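Jacalin-type lectin domain-containing protein (Musa acuminata, PDB 7KMU) probably binds mannose and mannose-rich glycans, as a mannose-specific jacalin-related lectin with antiviral and mitogenic activity. Local coordinates at residues R25-K30 with T43-G48. Residues are numbered along the deposited sequence; the frame is centred on the assembly and turned at random. Where two conformers were deposited one is given.
Sequences RIDSVK and TFTRYG. With EDO (1,2-ethanediol), chain F.
Arg25 pairs with Thr45 through two backbone bonds, the longer from Arg25 N to Thr45 O (3.2 Å) and the shorter from Thr45 N to Arg25 O (2.8 Å), a reciprocal antiparallel hydrogen-bonded pair within the β-hairpin of strands 25-33 and 37-46. Their side chains lie side by side: in the conformer described, one of two, the long arginine extends past the threonine, bends at chi3 (67°) and brings one face of its guanidinium over Thr45 CB. Ile26 forms a non-hydrogen-bonded pair with Phe44 on the other face of the sheet. There the branched aliphatic chain and the ring suit the nonpolar face, where Ile26 also meets Phe67; Phe44 is buried, and Met20 and Ala23 pack on its side chain.

At Asp27 the strand departs from regular geometry. Its helical backbone angles (phi -85°, psi -43°) set Asp27 and Ser28 together opposite Thr43, a classic β bulge. Thr43 O accepts from both Asp27 N (2.8 Å) and Ser28 N (3.1 Å), which approach from the same face of its carbonyl plane. The bulge also turns the Asp27 side chain toward strand 37-46, where a short carboxylate fits well: OD2 takes the hydroxyl proton of Thr45 OG1 on its syn lone pair (2.6 Å), while OD1 forms a salt bridge with Arg25 NE (2.8 Å), weakly angled as a hydrogen bond and less certain because it rests on that one arginine conformer. Thr50 on the next strand also hydrogen-bonds Thr45 OG1.

Ser28 completes the pairing, its O accepting from Thr43 N (2.9 Å). The small Ser28 side chain sets OG beside Thr43 CB (3.3 Å), and OG is also hydrogen-bonded to O2 of a 1,2-ethanediol, probably from the crystallisation liquor.

The two carboxylate oxygens of Asp27 thus have separate duties, one probably balancing the arginine's charge in this conformer and the other gripping the neighbouring strand, so the polar face is tied across the very bulge that interrupts its regular pairing.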
loop_
_atom_site.group_PDB
_atom_site.type_symbol
_atom_site.label_atom_id
_atom_site.label_comp_id
_atom_site.label_asym_id
_atom_site.label_seq_id
_atom_site.Cartn_x
_atom_site.Cartn_y
_atom_site.Cartn_z
ATOM N N ARG B 25 6.620 5.935 19.077
ATOM C CA ARG B 25 6.898 4.518 19.274
ATOM C C ARG B 25 5.599 3.741 19.484
ATOM O O ARG B 25 4.731 4.174 20.248
ATOM C CB ARG B 25 7.811 4.350 20.497
ATOM C CG ARG B 25 8.513 2.994 20.620
ATOM C CD ARG B 25 9.443 2.970 21.823
ATOM N NE ARG B 25 8.688 3.038 23.074
ATOM C CZ ARG B 25 8.556 4.124 23.830
ATOM N NH1 ARG B 25 7.809 4.088 24.922
ATOM N NH2 ARG B 25 9.165 5.257 23.493
ATOM N N ILE B 26 5.473 2.595 18.825
ATOM C CA ILE B 26 4.349 1.696 19.018
ATOM C C ILE B 26 4.890 0.687 20.052
ATOM O O ILE B 26 5.876 -0.019 19.787
ATOM C CB ILE B 26 3.883 1.008 17.716
ATOM C CG1 ILE B 26 3.322 2.058 16.729
ATOM C CG2 ILE B 26 2.822 -0.050 18.044
ATOM C CD1 ILE B 26 2.957 1.528 15.358
ATOM N N ASP B 27 4.265 0.643 21.229
ATOM C CA ASP B 27 4.700 -0.216 22.331
ATOM C C ASP B 27 4.160 -1.628 22.243
ATOM O O ASP B 27 4.893 -2.594 22.495
ATOM C CB ASP B 27 4.364 0.438 23.681
ATOM C CG ASP B 27 4.951 1.835 23.790
ATOM O OD1 ASP B 27 6.186 1.969 23.680
ATOM O OD2 ASP B 27 4.171 2.793 23.937
ATOM N N SER B 28 2.875 -1.752 21.902
ATOM C CA SER B 28 2.255 -3.057 21.762
ATOM C C SER B 28 0.994 -2.972 20.923
ATOM O O SER B 28 0.397 -1.899 20.772
ATOM C CB SER B 28 1.964 -3.661 23.134
ATOM O OG SER B 28 1.114 -2.821 23.896
ATOM N N VAL B 29 0.591 -4.118 20.358
ATOM C CA VAL B 29 -0.630 -4.227 19.570
ATOM C C VAL B 29 -1.353 -5.491 20.027
ATOM O O VAL B 29 -0.721 -6.537 20.162
ATOM C CB VAL B 29 -0.359 -4.264 18.028
ATOM C CG1 VAL B 29 -1.638 -4.582 17.237
ATOM C CG2 VAL B 29 0.235 -2.945 17.535
ATOM N N LYS B 30 -2.681 -5.405 20.195
ATOM C CA LYS B 30 -3.509 -6.563 20.499
ATOM C C LYS B 30 -4.570 -6.654 19.418
ATOM O O LYS B 30 -5.260 -5.670 19.147
ATOM C CB LYS B 30 -4.155 -6.431 21.879
ATOM C CG LYS B 30 -5.018 -7.642 22.272
ATOM C CD LYS B 30 -5.637 -7.466 23.677
ATOM C CE LYS B 30 -6.899 -6.636 23.680
ATOM N NZ LYS B 30 -7.453 -6.494 25.053
ATOM N N THR B 43 -1.077 0.286 22.001
ATOM C CA THR B 43 -0.465 1.062 23.073
ATOM C C THR B 43 0.729 1.744 22.409
ATOM O O THR B 43 1.577 1.085 21.789
ATOM C CB THR B 43 -0.072 0.197 24.269
ATOM O OG1 THR B 43 -1.261 -0.313 24.863
ATOM C CG2 THR B 43 0.702 0.996 25.334
ATOM N N PHE B 44 0.779 3.072 22.495
ATOM C CA PHE B 44 1.804 3.841 21.832
ATOM C C PHE B 44 2.237 5.032 22.656
ATOM O O PHE B 44 1.487 5.490 23.522
ATOM C CB PHE B 44 1.295 4.296 20.452
ATOM C CG PHE B 44 0.064 5.162 20.521
ATOM C CD1 PHE B 44 -1.206 4.595 20.545
ATOM C CD2 PHE B 44 0.170 6.552 20.545
ATOM C CE1 PHE B 44 -2.347 5.397 20.632
ATOM C CE2 PHE B 44 -0.970 7.352 20.636
ATOM C CZ PHE B 44 -2.221 6.772 20.644
ATOM N N THR B 45 3.412 5.570 22.322
ATOM C CA THR B 45 4.013 6.700 23.022
ATOM C C THR B 45 4.252 7.865 22.076
ATOM O O THR B 45 4.750 7.682 20.961
ATOM C CB THR B 45 5.281 6.250 23.735
ATOM O OG1 THR B 45 4.944 5.218 24.666
ATOM C CG2 THR B 45 5.958 7.402 24.506
ATOM N N ARG B 46 3.902 9.070 22.539
ATOM C CA ARG B 46 4.009 10.298 21.770
ATOM C C ARG B 46 4.031 11.454 22.786
ATOM O O ARG B 46 3.209 11.466 23.695
ATOM C CB ARG B 46 2.734 10.362 20.875
ATOM C CG ARG B 46 2.554 11.557 19.977
ATOM C CD ARG B 46 1.460 11.300 18.947
ATOM N NE ARG B 46 0.095 11.192 19.482
ATOM C CZ ARG B 46 -0.865 10.459 18.917
ATOM N NH1 ARG B 46 -0.606 9.724 17.845
ATOM N NH2 ARG B 46 -2.081 10.429 19.442
ATOM N N TYR B 47 4.988 12.396 22.658
ATOM C CA TYR B 47 5.050 13.605 23.511
ATOM C C TYR B 47 5.097 13.302 25.025
ATOM O O TYR B 47 4.493 14.025 25.834
ATOM C CB TYR B 47 3.898 14.570 23.156
ATOM C CG TYR B 47 3.780 14.858 21.673
ATOM C CD1 TYR B 47 4.903 15.165 20.909
ATOM C CD2 TYR B 47 2.542 14.883 21.046
ATOM C CE1 TYR B 47 4.800 15.427 19.543
ATOM C CE2 TYR B 47 2.424 15.172 19.683
ATOM C CZ TYR B 47 3.557 15.451 18.941
ATOM O OH TYR B 47 3.441 15.723 17.594
ATOM N N GLY B 48 5.845 12.255 25.375
ATOM C CA GLY B 48 6.047 11.849 26.765
ATOM C C GLY B 48 4.874 11.149 27.413
ATOM O O GLY B 48 4.875 10.955 28.635
HETATM C C1 EDO F . -2.053 -3.145 23.104
HETATM O O1 EDO F . -2.778 -2.322 23.971
HETATM C C2 EDO F . -1.789 -4.480 23.824
HETATM O O2 EDO F . -0.895 -4.299 24.917
#